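Local coordinates for NIF3-related protein (Bacillus cereus, PDB 2GX8) that is of unknown function but belongs to the Nif3 family, binding two neighbouring zinc ions at a conserved dimetal motif and carrying a separate, probably regulatory domain, at residues 69-74 with 358-363; 75-80 with 389-394; 88-93 with 124-129; 363-368 with 384-389. All coordinates share one frame; numbering follows the deposited sequence.

Overall arrangement
The four contacts gather in one part of the chain, with centres 8 to 15 Å apart, around the mixed sheet whose adjacent parallel strands 122-125, 88-91, 66-70 and 383-386 they involve. Along the sequence, interaction 3 closes over a short span; interactions 1 and 2 join the same early region to residues beyond 357, and interaction 4 folds the C-terminal helix 362-377 back on strand 383-386. Interactions 1 and 3 share both zinc ions, interactions 1 and 4 share Met363, and interactions 2 and 4 share Leu389. The dimetal site is thus assembled from the two ends of one domain, with the region between them including a second, larger sheet.

Interaction 1. Residues 69-74 with 358-363; sequences IALDVT and NVEKVM. With ZN (zinc ion), chain M; ZN (zinc ion), chain L.
Leu71 packs against Glu360 at the dimetal site of this Nif3-family protein, here occupied by two zinc ions, where the end of strand 66-70 meets the 3-10 turn that leads into helix 362-377. Glu360 can be followed atom by atom. Its CB lies 4.0 Å from Leu71 CD1, the two side chains crossing at about a right angle. CG stays beside the backbone N (chi1 -74°), and the extended chain beyond it (chi2 -173°) carries the carboxylate to the metals. There OE2 binds one zinc at 2.2 Å, together with His92 and Asp131, while OE1 binds the other at a longer 2.5 Å, together with His93 and His357. One carboxylate therefore bridges two ions that are 3.3 Å apart, zinc to zinc, and its negative charge probably offsets part of their mutual repulsion.

The second branch of Leu71 covers the turn itself: CD2 rests 3.8 Å from Lys361 N and also touches Asn358 OD1. The polar partner of that oxygen is the hydroxyl of Tyr339 of the second subunit, which also bonds to Asp72 OD2. Asp72 contributes from the second shell, since its OD1 accepts a hydrogen bond from ND1 of the zinc ligand His93 and so helps to fix that ring.

One turn further on, Met363 bends at chi2 (-80°) and brings its terminal methyl back to the strand. Met363 CE sits 3.6 Å from Ile69 CG2. On the neighbouring residue, Ala70 O is 3.4 Å from Met363 CE.

Interaction 2. Residues 75-80 with 389-394; sequences EEVVDE and LHTDPF
The first turns of helix 75-84 receive Leu389, which comes from the irregular segment 389-394 that follows strand 383-386. Leu389 keeps CG beside its own backbone N (chi1 -53°), and the CD1 branch does most of the touching. CD1 presses on the carbonyl oxygen Glu76 O at 3.1 Å, a tight approach to an oxygen that already accepts the helical bond from Glu80 N. The same methyl lies 3.7 Å from Glu76 CB and 4.3 Å from Val77 CG2. The helix is the connection of a beta-alpha-beta crossover between the adjacent parallel strands 66-70 and 88-91, and Val77 also packs inward on Leu68 and Ala70 of the first of these.

Glu80 runs past Leu389 in the opposite direction, its OE2 4.0 Å from Leu389 CG. Its carboxylate is gripped by residues just before 389-394: OE2 by Ser387 OG and OE1 by the backbone N of Gln388. At the other end of the contact, Val77 CG2 meets Thr391 CG2 at 4.4 Å, a loose methyl-to-methyl touch. Thr391 OG1 bonds to Asp72 OD2, and Thr391 also packs on Tyr339 of the second subunit.

Interaction 3. Residues 88-93 with 124-129; sequences VIIAHH and YAAHTN. With ZN (zinc ion), chain L; ZN (zinc ion), chain M.
His92 and His127 meet edge to face: the edge of the His127 ring, at CD2, lies over one face of the His92 ring, with centroids 5.3 Å apart and planes at 73°. The His92 ring is fixed from two ends. NE2 binds zinc at 2.2 Å, and ND1 donates to Ala126 O at 3.0 Å, a somewhat bent bond (148° at the hydrogen) whose acceptor is tilted from the ring plane. His93 is bound through NE2 to the other zinc. His93 CD2 comes 3.9 Å from His127 NE2, which lies near the plane of the His93 ring at its edge; the two rings meet obliquely. His127 ND1 is held by Asp51.

Behind the rings the backbones run parallel. Tyr124 N donates to Ile89 O at 2.9 Å, Ala91 N to Tyr124 O at 2.9 Å and Ala126 N to Ala91 O at 2.8 Å. On one face of the sheet Ile90 and Tyr124 lie side by side, pointing the same way, with Ile90 CG2 4.2 Å from Tyr124 CD1; Ala91 and Ala125 point to the other face. Metal ligands presented just past the C-terminal end of a parallel strand, here within the beta-alpha-beta unit 88-91, 108-118 and 122-125, are a common design of alpha/beta metal sites.

Interaction 4. Residues 363-368 with 384-389; sequences MKQGVQ and IHASQL
The amide of Gln368 lies flat against Ala386: the Ala386 methyl sits almost directly over one face, with CB 3.6 Å from Gln368 CD and equally close to NE2. Ala386 N is on that same side of the amide plane, 3.1 Å from Gln368 OE1. The same methyl also lies above the Gln365 amide, but offset toward its oxygen, with Ala386 CB 3.9 Å from Gln365 OE1. The side chains of Gln365 and Gln388 cross obliquely, their amide planes 30° apart. The long chain of Gln368, its CG anti to the backbone N and extended beyond, is what carries its amide across to the strand. Nearer the root of that chain, Ile384 CG2 packs 4.1 Å from Gln368 CG.

Together these residues close an alpha-beta hairpin, in which helix 362-377 turns back over strand 383-386, the outermost strand of its sheet within this chain. The two short axes run nearly antiparallel, at 163°, and approach to 7.4 Å, close enough for Lys364 CB to touch the Ala386 methyl.

Lys364 then reaches past the strand end. Its NZ donates to Ser387 O at 2.9 Å, from 44° above the carbonyl plane, and more weakly to Leu389 O at 3.2 Å, so one ammonium group spans two carbonyls of the departing loop. The backbone of Ser387 pairs with Ile69 on strand 66-70.

Interaction 1. Residues 69-74 with 358-363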
loop_
_atom_site.group_PDB
_atom_site.type_symbol
_atom_site.label_atom_id
_atom_site.label_comp_id
_atom_site.label_asym_id
_atom_site.label_seq_id
_atom_site.Cartn_x
_atom_site.Cartn_y
_atom_site.Cartn_z
ATOM N N ILE C 69 38.294 5.205 -12.165
ATOM C CA ILE C 69 37.049 5.930 -12.128
ATOM C C ILE C 69 36.272 5.536 -13.390
ATOM O O ILE C 69 36.789 5.650 -14.513
ATOM C CB ILE C 69 37.243 7.450 -12.096
ATOM C CG1 ILE C 69 38.334 7.847 -11.086
ATOM C CG2 ILE C 69 35.952 8.120 -11.720
ATOM C CD1 ILE C 69 38.000 7.419 -9.671
ATOM N N ALA C 70 35.033 5.080 -13.198
ATOM C CA ALA C 70 34.176 4.670 -14.316
ATOM C C ALA C 70 32.810 5.307 -14.239
ATOM O O ALA C 70 32.410 5.780 -13.178
ATOM C CB ALA C 70 34.017 3.134 -14.332
ATOM N N LEU C 71 32.101 5.308 -15.369
ATOM C CA LEU C 71 30.717 5.742 -15.401
ATOM C C LEU C 71 29.863 4.453 -15.279
ATOM O O LEU C 71 29.107 4.273 -14.314
ATOM C CB LEU C 71 30.419 6.559 -16.666
ATOM C CG LEU C 71 28.946 6.894 -16.957
ATOM C CD1 LEU C 71 28.387 7.782 -15.886
ATOM C CD2 LEU C 71 28.750 7.548 -18.313
ATOM N N ASP C 72 30.035 3.535 -16.228
ATOM C CA ASP C 72 29.343 2.255 -16.252
ATOM C C ASP C 72 30.357 1.150 -16.015
ATOM O O ASP C 72 31.446 1.195 -16.610
ATOM C CB ASP C 72 28.744 2.065 -17.638
ATOM C CG ASP C 72 27.792 3.174 -17.992
ATOM O OD1 ASP C 72 26.885 3.385 -17.164
ATOM O OD2 ASP C 72 27.927 3.828 -19.074
ATOM N N VAL C 73 30.031 0.184 -15.145
ATOM C CA VAL C 73 30.933 -0.933 -14.964
ATOM C C VAL C 73 30.532 -2.047 -15.903
ATOM O O VAL C 73 29.749 -2.910 -15.551
ATOM C CB VAL C 73 30.971 -1.474 -13.526
ATOM C CG1 VAL C 73 31.981 -2.603 -13.426
ATOM C CG2 VAL C 73 31.299 -0.369 -12.537
ATOM N N THR C 74 31.042 -2.006 -17.123
ATOM C CA THR C 74 30.766 -3.048 -18.120
ATOM C C THR C 74 31.907 -4.039 -17.983
ATOM O O THR C 74 32.848 -3.784 -17.233
ATOM C CB THR C 74 30.824 -2.467 -19.523
ATOM O OG1 THR C 74 32.142 -1.949 -19.749
ATOM C CG2 THR C 74 29.843 -1.318 -19.650
ATOM N N ASN C 358 25.035 9.447 -21.745
ATOM C CA ASN C 358 26.457 9.190 -21.688
ATOM C C ASN C 358 27.341 10.419 -21.597
ATOM O O ASN C 358 28.528 10.260 -21.404
ATOM C CB ASN C 358 26.885 8.322 -22.866
ATOM C CG ASN C 358 28.300 7.804 -22.738
ATOM O OD1 ASN C 358 28.569 6.869 -21.975
ATOM N ND2 ASN C 358 29.209 8.383 -23.512
ATOM N N VAL C 359 26.793 11.630 -21.717
ATOM C CA VAL C 359 27.629 12.821 -21.584
ATOM C C VAL C 359 28.124 13.006 -20.142
ATOM O O VAL C 359 28.970 13.847 -19.877
ATOM C CB VAL C 359 26.958 14.123 -22.129
ATOM C CG1 VAL C 359 26.519 13.920 -23.563
ATOM C CG2 VAL C 359 25.784 14.556 -21.274
ATOM N N GLU C 360 27.572 12.231 -19.212
ATOM C CA GLU C 360 28.024 12.226 -17.819
ATOM C C GLU C 360 29.409 11.628 -17.675
ATOM O O GLU C 360 29.971 11.606 -16.604
ATOM C CB GLU C 360 27.114 11.379 -16.964
ATOM C CG GLU C 360 25.821 12.021 -16.698
ATOM C CD GLU C 360 25.031 11.205 -15.698
ATOM O OE1 GLU C 360 25.027 9.958 -15.805
ATOM O OE2 GLU C 360 24.434 11.814 -14.788
ATOM N N LYS C 361 29.935 11.107 -18.769
ATOM C CA LYS C 361 31.261 10.539 -18.810
ATOM C C LYS C 361 32.325 11.570 -18.373
ATOM O O LYS C 361 33.447 11.193 -18.050
ATOM C CB LYS C 361 31.522 10.055 -20.238
ATOM C CG LYS C 361 31.588 11.197 -21.247
ATOM C CD LYS C 361 31.926 10.686 -22.611
ATOM C CE LYS C 361 32.099 11.814 -23.630
ATOM N NZ LYS C 361 30.850 12.247 -24.255
ATOM N N VAL C 362 31.968 12.864 -18.352
ATOM C CA VAL C 362 32.917 13.954 -17.973
ATOM C C VAL C 362 33.345 13.801 -16.537
ATOM O O VAL C 362 34.329 14.345 -16.083
ATOM C CB VAL C 362 32.275 15.331 -18.100
ATOM C CG1 VAL C 362 32.125 15.694 -19.546
ATOM C CG2 VAL C 362 30.923 15.363 -17.357
ATOM N N MET C 363 32.553 13.030 -15.831
ATOM C CA MET C 363 32.752 12.768 -14.439
ATOM C C MET C 363 33.974 11.888 -14.159
ATOM O O MET C 363 34.521 11.933 -13.073
ATOM C CB MET C 363 31.410 12.247 -13.899
ATOM C CG MET C 363 31.434 11.233 -12.857
ATOM S SD MET C 363 31.732 9.589 -13.529
ATOM C CE MET C 363 32.460 8.982 -11.981
HETATM ZN ZN ZN M . 24.269 10.967 -12.809
HETATM ZN ZN ZN L . 23.181 8.569 -14.842
#

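Interaction 2. Residues 75-80 with 389-394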
loop_
_atom_site.group_PDB
_atom_site.type_symbol
_atom_site.label_atom_id
_atom_site.label_comp_id
_atom_site.label_asym_id
_atom_site.label_seq_id
_atom_site.Cartn_x
_atom_site.Cartn_y
_atom_site.Cartn_z
ATOM N N GLU C 75 31.856 -5.162 -18.692
ATOM C CA GLU C 75 32.937 -6.131 -18.575
ATOM C C GLU C 75 34.280 -5.588 -19.113
ATOM O O GLU C 75 35.329 -5.842 -18.511
ATOM C CB GLU C 75 32.581 -7.480 -19.193
ATOM C CG GLU C 75 33.468 -8.584 -18.633
ATOM C CD GLU C 75 33.028 -9.963 -19.024
ATOM O OE1 GLU C 75 32.022 -10.076 -19.753
ATOM O OE2 GLU C 75 33.684 -10.942 -18.596
ATOM N N GLU C 76 34.223 -4.801 -20.198
ATOM C CA GLU C 76 35.419 -4.227 -20.811
ATOM C C GLU C 76 36.089 -3.265 -19.849
ATOM O O GLU C 76 37.308 -3.111 -19.887
ATOM C CB GLU C 76 35.127 -3.534 -22.149
ATOM C CG GLU C 76 34.765 -4.442 -23.334
ATOM C CD GLU C 76 33.342 -5.031 -23.279
ATOM O OE1 GLU C 76 32.480 -4.511 -22.530
ATOM O OE2 GLU C 76 33.078 -6.021 -24.010
ATOM N N VAL C 77 35.296 -2.607 -19.003
ATOM C CA VAL C 77 35.833 -1.690 -17.974
ATOM C C VAL C 77 36.585 -2.496 -16.891
ATOM O O VAL C 77 37.642 -2.066 -16.404
ATOM C CB VAL C 77 34.735 -0.781 -17.337
ATOM C CG1 VAL C 77 35.245 -0.101 -16.064
ATOM C CG2 VAL C 77 34.234 0.246 -18.326
ATOM N N VAL C 78 36.040 -3.671 -16.541
ATOM C CA VAL C 78 36.668 -4.568 -15.572
ATOM C C VAL C 78 37.985 -5.121 -16.160
ATOM O O VAL C 78 38.989 -5.206 -15.443
ATOM C CB VAL C 78 35.706 -5.705 -15.071
ATOM C CG1 VAL C 78 36.368 -6.516 -13.973
ATOM C CG2 VAL C 78 34.419 -5.130 -14.500
ATOM N N ASP C 79 37.994 -5.467 -17.456
ATOM C CA ASP C 79 39.224 -5.928 -18.117
ATOM C C ASP C 79 40.290 -4.840 -17.999
ATOM O O ASP C 79 41.474 -5.143 -17.858
ATOM C CB ASP C 79 39.049 -6.217 -19.622
ATOM C CG ASP C 79 38.201 -7.442 -19.922
ATOM O OD1 ASP C 79 38.018 -8.328 -19.051
ATOM O OD2 ASP C 79 37.732 -7.523 -21.079
ATOM N N GLU C 80 39.859 -3.578 -18.075
ATOM C CA GLU C 80 40.772 -2.432 -18.017
ATOM C C GLU C 80 41.407 -2.289 -16.638
ATOM O O GLU C 80 42.585 -1.954 -16.508
ATOM C CB GLU C 80 40.034 -1.151 -18.372
ATOM C CG GLU C 80 40.943 0.052 -18.558
ATOM C CD GLU C 80 40.177 1.335 -18.801
ATOM O OE1 GLU C 80 40.715 2.219 -19.508
ATOM O OE2 GLU C 80 39.031 1.445 -18.304
ATOM N N LEU C 389 37.410 3.711 -21.926
ATOM C CA LEU C 389 36.370 3.060 -22.692
ATOM C C LEU C 389 35.116 3.898 -22.891
ATOM O O LEU C 389 34.644 4.578 -21.990
ATOM C CB LEU C 389 36.046 1.703 -22.081
ATOM C CG LEU C 389 37.353 0.925 -21.945
ATOM C CD1 LEU C 389 37.082 -0.458 -21.441
ATOM C CD2 LEU C 389 38.133 0.873 -23.271
ATOM N N HIS C 390 34.609 3.843 -24.107
ATOM C CA HIS C 390 33.419 4.550 -24.491
ATOM C C HIS C 390 32.209 3.643 -24.187
ATOM O O HIS C 390 32.126 2.536 -24.721
ATOM C CB HIS C 390 33.521 4.850 -25.985
ATOM C CG HIS C 390 32.369 5.633 -26.520
ATOM N ND1 HIS C 390 32.237 6.993 -26.320
ATOM C CD2 HIS C 390 31.293 5.253 -27.246
ATOM C CE1 HIS C 390 31.127 7.416 -26.898
ATOM N NE2 HIS C 390 30.537 6.381 -27.471
ATOM N N THR C 391 31.274 4.094 -23.353
ATOM C CA THR C 391 30.146 3.228 -22.993
ATOM C C THR C 391 28.749 3.696 -23.398
ATOM O O THR C 391 27.773 3.275 -22.791
ATOM C CB THR C 391 30.125 2.913 -21.482
ATOM O OG1 THR C 391 30.089 4.145 -20.750
ATOM C CG2 THR C 391 31.363 2.121 -21.061
ATOM N N ASP C 392 28.659 4.544 -24.418
ATOM C CA ASP C 392 27.388 4.993 -24.927
ATOM C C ASP C 392 26.809 3.838 -25.733
ATOM O O ASP C 392 27.432 3.363 -26.687
ATOM C CB ASP C 392 27.614 6.184 -25.853
ATOM C CG ASP C 392 26.343 7.013 -26.116
ATOM O OD1 ASP C 392 26.494 8.077 -26.742
ATOM O OD2 ASP C 392 25.218 6.651 -25.684
ATOM N N PRO C 393 25.635 3.334 -25.332
ATOM C CA PRO C 393 25.027 2.223 -26.106
ATOM C C PRO C 393 24.490 2.612 -27.468
ATOM O O PRO C 393 24.240 1.731 -28.279
ATOM C CB PRO C 393 23.874 1.753 -25.229
ATOM C CG PRO C 393 23.617 2.816 -24.230
ATOM C CD PRO C 393 24.860 3.690 -24.132
ATOM N N PHE C 394 24.365 3.910 -27.734
ATOM C CA PHE C 394 23.786 4.451 -28.975
ATOM C C PHE C 394 24.738 5.038 -30.023
ATOM O O PHE C 394 25.698 5.723 -29.685
ATOM C CB PHE C 394 22.827 5.604 -28.643
ATOM C CG PHE C 394 21.721 5.229 -27.729
ATOM C CD1 PHE C 394 21.735 5.643 -26.399
ATOM C CD2 PHE C 394 20.654 4.450 -28.188
ATOM C CE1 PHE C 394 20.722 5.267 -25.514
ATOM C CE2 PHE C 394 19.627 4.082 -27.315
ATOM C CZ PHE C 394 19.659 4.491 -25.975
#

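Interaction 3. Residues 88-93 with 124-129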
loop_
_atom_site.group_PDB
_atom_site.type_symbol
_atom_site.label_atom_id
_atom_site.label_comp_id
_atom_site.label_asym_id
_atom_site.label_seq_id
_atom_site.Cartn_x
_atom_site.Cartn_y
_atom_site.Cartn_z
ATOM N N VAL C 88 40.048 -1.491 -7.141
ATOM C CA VAL C 88 38.895 -0.697 -6.716
ATOM C C VAL C 88 38.441 0.146 -7.882
ATOM O O VAL C 88 39.236 0.928 -8.444
ATOM C CB VAL C 88 39.167 0.314 -5.569
ATOM C CG1 VAL C 88 37.908 1.147 -5.304
ATOM C CG2 VAL C 88 39.622 -0.372 -4.253
ATOM N N ILE C 89 37.162 0.002 -8.231
ATOM C CA ILE C 89 36.566 0.828 -9.259
ATOM C C ILE C 89 35.504 1.754 -8.631
ATOM O O ILE C 89 34.577 1.285 -7.933
ATOM C CB ILE C 89 35.886 -0.020 -10.369
ATOM C CG1 ILE C 89 36.897 -0.988 -11.018
ATOM C CG2 ILE C 89 35.275 0.876 -11.370
ATOM C CD1 ILE C 89 36.300 -1.946 -12.111
ATOM N N ILE C 90 35.653 3.060 -8.836
ATOM C CA ILE C 90 34.649 3.989 -8.362
ATOM C C ILE C 90 33.801 4.309 -9.560
ATOM O O ILE C 90 34.262 4.933 -10.521
ATOM C CB ILE C 90 35.241 5.267 -7.776
ATOM C CG1 ILE C 90 35.959 4.952 -6.491
ATOM C CG2 ILE C 90 34.130 6.280 -7.444
ATOM C CD1 ILE C 90 36.645 6.137 -5.914
ATOM N N ALA C 91 32.547 3.877 -9.500
ATOM C CA ALA C 91 31.617 4.048 -10.607
ATOM C C ALA C 91 30.463 4.935 -10.245
ATOM O O ALA C 91 29.999 4.895 -9.106
ATOM C CB ALA C 91 31.080 2.702 -11.019
ATOM N N HIS C 92 29.959 5.674 -11.239
ATOM C CA HIS C 92 28.880 6.596 -11.065
ATOM C C HIS C 92 27.542 5.900 -11.058
ATOM O O HIS C 92 26.685 6.218 -10.226
ATOM C CB HIS C 92 28.911 7.625 -12.192
ATOM C CG HIS C 92 27.874 8.688 -12.073
ATOM N ND1 HIS C 92 27.656 9.384 -10.904
ATOM C CD2 HIS C 92 27.044 9.232 -12.994
ATOM C CE1 HIS C 92 26.704 10.277 -11.098
ATOM N NE2 HIS C 92 26.324 10.210 -12.358
ATOM N N HIS C 93 27.335 4.983 -12.011
ATOM C CA HIS C 93 26.097 4.218 -12.041
ATOM C C HIS C 93 26.362 2.926 -11.298
ATOM O O HIS C 93 27.312 2.223 -11.618
ATOM C CB HIS C 93 25.651 3.877 -13.447
ATOM C CG HIS C 93 25.358 5.059 -14.283
ATOM N ND1 HIS C 93 25.648 5.099 -15.624
ATOM C CD2 HIS C 93 24.813 6.254 -13.974
ATOM C CE1 HIS C 93 25.243 6.254 -16.124
ATOM N NE2 HIS C 93 24.756 6.983 -15.137
ATOM N N TYR C 124 32.635 0.246 -6.006
ATOM C CA TYR C 124 32.029 1.236 -5.146
ATOM C C TYR C 124 31.121 2.144 -5.970
ATOM O O TYR C 124 31.534 2.651 -7.024
ATOM C CB TYR C 124 33.150 2.024 -4.438
ATOM C CG TYR C 124 32.683 3.166 -3.562
ATOM C CD1 TYR C 124 32.463 4.438 -4.113
ATOM C CD2 TYR C 124 32.491 2.996 -2.201
ATOM C CE1 TYR C 124 32.054 5.494 -3.348
ATOM C CE2 TYR C 124 32.072 4.075 -1.410
ATOM C CZ TYR C 124 31.864 5.314 -2.005
ATOM O OH TYR C 124 31.451 6.397 -1.279
ATOM N N ALA C 125 29.885 2.362 -5.526
ATOM C CA ALA C 125 29.002 3.233 -6.313
ATOM C C ALA C 125 28.880 4.634 -5.737
ATOM O O ALA C 125 28.666 4.811 -4.541
ATOM C CB ALA C 125 27.646 2.624 -6.468
ATOM N N ALA C 126 29.022 5.628 -6.602
ATOM C CA ALA C 126 28.849 7.019 -6.216
ATOM C C ALA C 126 27.844 7.610 -7.182
ATOM O O ALA C 126 28.230 8.238 -8.170
ATOM C CB ALA C 126 30.133 7.718 -6.355
ATOM N N HIS C 127 26.558 7.410 -6.915
ATOM C CA HIS C 127 25.547 7.842 -7.862
ATOM C C HIS C 127 25.023 9.262 -7.670
ATOM O O HIS C 127 25.711 10.203 -8.044
ATOM C CB HIS C 127 24.455 6.767 -8.046
ATOM C CG HIS C 127 23.547 7.003 -9.220
ATOM N ND1 HIS C 127 22.219 6.615 -9.229
ATOM C CD2 HIS C 127 23.761 7.629 -10.403
ATOM C CE1 HIS C 127 21.660 6.978 -10.371
ATOM N NE2 HIS C 127 22.571 7.604 -11.098
ATOM N N THR C 128 23.840 9.446 -7.087
ATOM C CA THR C 128 23.298 10.805 -6.983
ATOM C C THR C 128 24.133 11.767 -6.161
ATOM O O THR C 128 24.032 12.976 -6.345
ATOM C CB THR C 128 21.835 10.865 -6.539
ATOM O OG1 THR C 128 21.672 10.041 -5.385
ATOM C CG2 THR C 128 20.901 10.400 -7.675
ATOM N N ASN C 129 24.944 11.252 -5.255
ATOM C CA ASN C 129 25.829 12.150 -4.506
ATOM C C ASN C 129 26.849 12.910 -5.412
ATOM O O ASN C 129 27.296 13.990 -5.059
ATOM C CB ASN C 129 26.501 11.440 -3.303
ATOM C CG ASN C 129 27.280 10.162 -3.697
ATOM O OD1 ASN C 129 28.396 9.946 -3.227
ATOM N ND2 ASN C 129 26.693 9.323 -4.548
HETATM ZN ZN ZN L . 23.181 8.569 -14.842
HETATM ZN ZN ZN M . 24.269 10.967 -12.809
#

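Interaction 4. Residues 363-368 with 384-389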
loop_
_atom_site.group_PDB
_atom_site.type_symbol
_atom_site.label_atom_id
_atom_site.label_comp_id
_atom_site.label_asym_id
_atom_site.label_seq_id
_atom_site.Cartn_x
_atom_site.Cartn_y
_atom_site.Cartn_z
ATOM N N MET C 363 32.553 13.030 -15.831
ATOM C CA MET C 363 32.752 12.768 -14.439
ATOM C C MET C 363 33.974 11.888 -14.159
ATOM O O MET C 363 34.521 11.933 -13.073
ATOM C CB MET C 363 31.410 12.247 -13.899
ATOM C CG MET C 363 31.434 11.233 -12.857
ATOM S SD MET C 363 31.732 9.589 -13.529
ATOM C CE MET C 363 32.460 8.982 -11.981
ATOM N N LYS C 364 34.430 11.123 -15.149
ATOM C CA LYS C 364 35.588 10.248 -14.923
ATOM C C LYS C 364 36.868 11.038 -14.778
ATOM O O LYS C 364 37.596 10.831 -13.824
ATOM C CB LYS C 364 35.809 9.268 -16.055
ATOM C CG LYS C 364 34.629 8.495 -16.536
ATOM C CD LYS C 364 35.183 7.665 -17.653
ATOM C CE LYS C 364 34.267 7.608 -18.790
ATOM N NZ LYS C 364 34.955 6.969 -19.922
ATOM N N GLN C 365 37.153 11.901 -15.749
ATOM C CA GLN C 365 38.367 12.720 -15.726
ATOM C C GLN C 365 38.261 13.738 -14.600
ATOM O O GLN C 365 39.270 14.113 -14.010
ATOM C CB GLN C 365 38.551 13.471 -17.050
ATOM C CG GLN C 365 38.738 12.613 -18.314
ATOM C CD GLN C 365 40.185 12.422 -18.721
ATOM O OE1 GLN C 365 40.552 11.380 -19.280
ATOM N NE2 GLN C 365 41.010 13.436 -18.469
ATOM N N GLY C 366 37.032 14.172 -14.310
ATOM C CA GLY C 366 36.768 15.142 -13.244
ATOM C C GLY C 366 37.056 14.608 -11.857
ATOM O O GLY C 366 37.796 15.230 -11.079
ATOM N N VAL C 367 36.468 13.453 -11.550
ATOM C CA VAL C 367 36.692 12.772 -10.275
ATOM C C VAL C 367 38.137 12.299 -10.171
ATOM O O VAL C 367 38.704 12.322 -9.089
ATOM C CB VAL C 367 35.710 11.602 -10.066
ATOM C CG1 VAL C 367 36.139 10.706 -8.901
ATOM C CG2 VAL C 367 34.305 12.140 -9.838
ATOM N N GLN C 368 38.723 11.884 -11.296
ATOM C CA GLN C 368 40.137 11.475 -11.333
ATOM C C GLN C 368 41.053 12.607 -10.875
ATOM O O GLN C 368 41.985 12.357 -10.109
ATOM C CB GLN C 368 40.564 11.017 -12.728
ATOM C CG GLN C 368 42.053 10.694 -12.863
ATOM C CD GLN C 368 42.546 10.675 -14.323
ATOM O OE1 GLN C 368 43.259 9.749 -14.736
ATOM N NE2 GLN C 368 42.160 11.698 -15.111
ATOM N N ILE C 384 45.421 7.232 -9.624
ATOM C CA ILE C 384 43.998 7.158 -9.981
ATOM C C ILE C 384 43.891 7.192 -11.509
ATOM O O ILE C 384 44.653 7.907 -12.165
ATOM C CB ILE C 384 43.174 8.336 -9.356
ATOM C CG1 ILE C 384 43.529 8.565 -7.873
ATOM C CG2 ILE C 384 41.682 8.181 -9.592
ATOM C CD1 ILE C 384 43.309 7.400 -6.949
ATOM N N HIS C 385 42.967 6.424 -12.088
ATOM C CA HIS C 385 42.827 6.412 -13.538
ATOM C C HIS C 385 41.408 6.737 -13.966
ATOM O O HIS C 385 40.454 6.439 -13.253
ATOM C CB HIS C 385 43.200 5.057 -14.116
ATOM C CG HIS C 385 44.509 4.517 -13.638
ATOM N ND1 HIS C 385 45.692 4.694 -14.328
ATOM C CD2 HIS C 385 44.818 3.772 -12.548
ATOM C CE1 HIS C 385 46.671 4.087 -13.681
ATOM N NE2 HIS C 385 46.170 3.527 -12.594
ATOM N N ALA C 386 41.281 7.355 -15.135
ATOM C CA ALA C 386 39.987 7.652 -15.729
ATOM C C ALA C 386 39.796 6.697 -16.895
ATOM O O ALA C 386 40.491 6.804 -17.897
ATOM C CB ALA C 386 39.950 9.058 -16.219
ATOM N N SER C 387 38.866 5.756 -16.748
ATOM C CA SER C 387 38.549 4.776 -17.785
ATOM C C SER C 387 38.429 5.398 -19.162
ATOM O O SER C 387 37.745 6.409 -19.340
ATOM C CB SER C 387 37.244 4.098 -17.454
ATOM O OG SER C 387 36.962 3.090 -18.401
ATOM N N GLN C 388 39.089 4.787 -20.135
ATOM C CA GLN C 388 39.131 5.330 -21.480
ATOM C C GLN C 388 37.997 4.819 -22.352
ATOM O O GLN C 388 37.657 5.423 -23.387
ATOM C CB GLN C 388 40.461 4.967 -22.139
ATOM C CG GLN C 388 41.717 5.464 -21.449
ATOM C CD GLN C 388 41.989 6.945 -21.660
ATOM O OE1 GLN C 388 41.253 7.816 -21.183
ATOM N NE2 GLN C 388 43.096 7.234 -22.337
ATOM N N LEU C 389 37.410 3.711 -21.926
ATOM C CA LEU C 389 36.370 3.060 -22.692
ATOM C C LEU C 389 35.116 3.898 -22.891
ATOM O O LEU C 389 34.644 4.578 -21.990
ATOM C CB LEU C 389 36.046 1.703 -22.081
ATOM C CG LEU C 389 37.353 0.925 -21.945
ATOM C CD1 LEU C 389 37.082 -0.458 -21.441
ATOM C CD2 LEU C 389 38.133 0.873 -23.271
#